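Local coordinates for protein AMP-dependent synthetase and ligase (PDB 6QSR) that pairs with a FabA/FabZ-like partner to form a dehydratase heterocomplex of the type II polyketide synthase that makes aryl polyene pigments, at residues D46-Y51 with F95-D100. Residues are numbered along the deposited sequence; the frame is centred on the assembly and turned at random.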
loop_
_atom_site.group_PDB
_atom_site.type_symbol
_atom_site.label_atom_id
_atom_site.label_comp_id
_atom_site.label_asym_id
_atom_site.label_seq_id
_atom_site.Cartn_x
_atom_site.Cartn_y
_atom_site.Cartn_z
ATOM N N ASP A 46 0.830 0.006 7.614
ATOM C CA ASP A 46 0.293 -1.013 8.523
ATOM C C ASP A 46 0.967 -0.952 9.906
ATOM O O ASP A 46 0.282 -0.933 10.919
ATOM C CB ASP A 46 0.405 -2.412 7.893
ATOM C CG ASP A 46 -0.427 -3.460 8.618
ATOM O OD1 ASP A 46 -1.671 -3.392 8.565
ATOM O OD2 ASP A 46 0.159 -4.372 9.226
ATOM N N TRP A 47 2.300 -0.863 9.941
ATOM C CA TRP A 47 3.041 -0.824 11.205
ATOM C C TRP A 47 2.873 0.505 11.948
ATOM O O TRP A 47 2.735 0.518 13.166
ATOM C CB TRP A 47 4.531 -1.122 10.979
ATOM C CG TRP A 47 4.781 -2.411 10.256
ATOM C CD1 TRP A 47 3.974 -3.518 10.229
ATOM C CD2 TRP A 47 5.928 -2.732 9.463
ATOM N NE1 TRP A 47 4.541 -4.500 9.444
ATOM C CE2 TRP A 47 5.744 -4.046 8.969
ATOM C CE3 TRP A 47 7.091 -2.033 9.111
ATOM C CZ2 TRP A 47 6.688 -4.679 8.144
ATOM C CZ3 TRP A 47 8.028 -2.665 8.280
ATOM C CH2 TRP A 47 7.813 -3.970 7.808
ATOM N N VAL A 48 2.861 1.611 11.218
ATOM C CA VAL A 48 2.508 2.910 11.799
ATOM C C VAL A 48 1.181 2.808 12.555
ATOM O O VAL A 48 1.089 3.212 13.715
ATOM C CB VAL A 48 2.489 4.037 10.741
ATOM C CG1 VAL A 48 1.809 5.295 11.273
ATOM C CG2 VAL A 48 3.913 4.368 10.318
ATOM N N MET A 49 0.179 2.217 11.924
ATOM C CA MET A 49 -1.120 2.031 12.580
ATOM C C MET A 49 -1.075 1.093 13.797
ATOM O O MET A 49 -1.794 1.331 14.763
ATOM C CB MET A 49 -2.163 1.557 11.573
ATOM C CG MET A 49 -2.447 2.575 10.477
ATOM S SD MET A 49 -3.160 4.133 11.043
ATOM C CE MET A 49 -4.430 3.530 12.160
ATOM N N HIS A 50 -0.242 0.048 13.752
ATOM C CA HIS A 50 -0.091 -0.883 14.884
ATOM C C HIS A 50 0.496 -0.195 16.114
ATOM O O HIS A 50 -0.033 -0.328 17.212
ATOM C CB HIS A 50 0.786 -2.091 14.519
ATOM C CG HIS A 50 1.182 -2.926 15.701
ATOM N ND1 HIS A 50 0.289 -3.726 16.381
ATOM C CD2 HIS A 50 2.367 -3.056 16.345
ATOM C CE1 HIS A 50 0.911 -4.328 17.381
ATOM N NE2 HIS A 50 2.173 -3.939 17.380
ATOM N N TYR A 51 1.600 0.522 15.921
ATOM C CA TYR A 51 2.233 1.249 17.016
ATOM C C TYR A 51 1.387 2.434 17.483
ATOM O O TYR A 51 1.334 2.726 18.688
ATOM C CB TYR A 51 3.653 1.678 16.635
ATOM C CG TYR A 51 4.609 0.507 16.573
ATOM C CD1 TYR A 51 4.995 -0.158 17.738
ATOM C CD2 TYR A 51 5.126 0.056 15.355
ATOM C CE1 TYR A 51 5.867 -1.238 17.696
ATOM C CE2 TYR A 51 5.999 -1.022 15.302
ATOM C CZ TYR A 51 6.365 -1.667 16.473
ATOM O OH TYR A 51 7.231 -2.732 16.432
ATOM N N PHE A 95 4.446 10.448 10.616
ATOM C CA PHE A 95 5.484 9.412 10.687
ATOM C C PHE A 95 6.599 9.621 9.680
ATOM O O PHE A 95 6.429 10.281 8.657
ATOM C CB PHE A 95 4.907 7.994 10.511
ATOM C CG PHE A 95 4.447 7.684 9.113
ATOM C CD1 PHE A 95 3.153 7.995 8.707
ATOM C CD2 PHE A 95 5.298 7.079 8.196
ATOM C CE1 PHE A 95 2.719 7.712 7.419
ATOM C CE2 PHE A 95 4.865 6.796 6.899
ATOM C CZ PHE A 95 3.576 7.114 6.514
ATOM N N ARG A 96 7.730 8.997 9.976
ATOM C CA ARG A 96 8.879 9.051 9.107
ATOM C C ARG A 96 9.643 7.752 9.333
ATOM O O ARG A 96 9.798 7.326 10.477
ATOM C CB ARG A 96 9.709 10.295 9.449
ATOM C CG ARG A 96 11.023 10.447 8.708
ATOM C CD ARG A 96 11.776 11.681 9.192
ATOM N NE ARG A 96 13.073 11.814 8.523
ATOM C CZ ARG A 96 14.077 12.605 8.918
ATOM N NH1 ARG A 96 13.974 13.371 10.008
ATOM N NH2 ARG A 96 15.206 12.629 8.212
ATOM N N TYR A 97 10.028 7.089 8.248
ATOM C CA TYR A 97 10.928 5.941 8.309
ATOM C C TYR A 97 12.278 6.397 7.795
ATOM O O TYR A 97 12.366 6.904 6.679
ATOM C CB TYR A 97 10.435 4.800 7.419
ATOM C CG TYR A 97 9.308 3.950 7.968
ATOM C CD1 TYR A 97 7.964 4.282 7.734
ATOM C CD2 TYR A 97 9.584 2.777 8.673
ATOM C CE1 TYR A 97 6.934 3.479 8.208
ATOM C CE2 TYR A 97 8.561 1.968 9.154
ATOM C CZ TYR A 97 7.242 2.316 8.918
ATOM O OH TYR A 97 6.252 1.497 9.406
ATOM N N ASP A 98 13.324 6.203 8.594
ATOM C CA ASP A 98 14.686 6.517 8.180
ATOM C C ASP A 98 15.471 5.223 8.099
ATOM O O ASP A 98 15.292 4.328 8.928
ATOM C CB ASP A 98 15.371 7.463 9.175
ATOM C CG ASP A 98 14.820 8.883 9.134
ATOM O OD1 ASP A 98 14.302 9.330 8.087
ATOM O OD2 ASP A 98 14.927 9.576 10.168
ATOM N N LEU A 99 16.323 5.120 7.083
ATOM C CA LEU A 99 17.300 4.034 7.019
ATOM C C LEU A 99 18.324 4.253 8.129
ATOM O O LEU A 99 18.832 5.366 8.299
ATOM C CB LEU A 99 17.976 3.962 5.645
ATOM C CG LEU A 99 17.352 2.973 4.655
ATOM C CD1 LEU A 99 17.893 3.224 3.256
ATOM C CD2 LEU A 99 17.629 1.532 5.069
ATOM N N ASP A 100 18.595 3.196 8.893
ATOM C CA ASP A 100 19.436 3.284 10.088
ATOM C C ASP A 100 20.907 3.414 9.699
ATOM O O ASP A 100 21.500 2.478 9.165
ATOM C CB ASP A 100 19.201 2.057 10.983
ATOM C CG ASP A 100 19.976 2.114 12.298
ATOM O OD1 ASP A 100 19.336 2.266 13.361
ATOM O OD2 ASP A 100 21.221 1.994 12.276
#
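Val48 lays its methyl CG2 over one face of the Phe95 ring, a CH-pi contact in which the carbon stands 3.9 Å from the ring centroid. The methyl is displaced toward the rim, 27° off the ring normal, so its nearest ring atom is Phe95 CG, 3.6 Å from Val48 CG2. The second branch, CG1, rests more loosely near Phe95 CD1. With CG1 anti to the backbone N (chi1 166°), Val48 turns both methyls to the phenyl group, while CG2 also reaches Tyr97 CE1 at 3.8 Å. One branched side chain thus serves two aromatic rings two residues apart on the same side of strand 92-99.

Ring-to-ring contact is looser: Trp47 CE3 and Tyr97 CE2 lie 4.3 Å apart, and the two side chains cross at nearly a right angle. More intimate is the approach of the phenol oxygen, with Tyr97 OH 3.5 Å from Trp47 CB and 3.6 Å from Trp47 CE3.

No hydrogen bond joins the two segments, yet the polar atoms of Tyr97 and Trp47 find partners just outside them. Tyr97 OH is hydrogen-bonded to the carbonyl oxygen of Gln44, about one turn before Trp47 and Val48 in helix 41-56, tying the strand to the helix backbone; Trp47 NE1 donates to the carbonyl oxygen of Met1. Ile115 and Leu82, from the strands flanking 92-99, extend the apolar bed beneath Val48.

Segment axes pass 10.3 Å apart at an angle of 121°, the helix lying across an antiparallel sheet that wraps around it: the hot dog fold of the FabA/FabZ-like dehydratases, with this contact in its buried core.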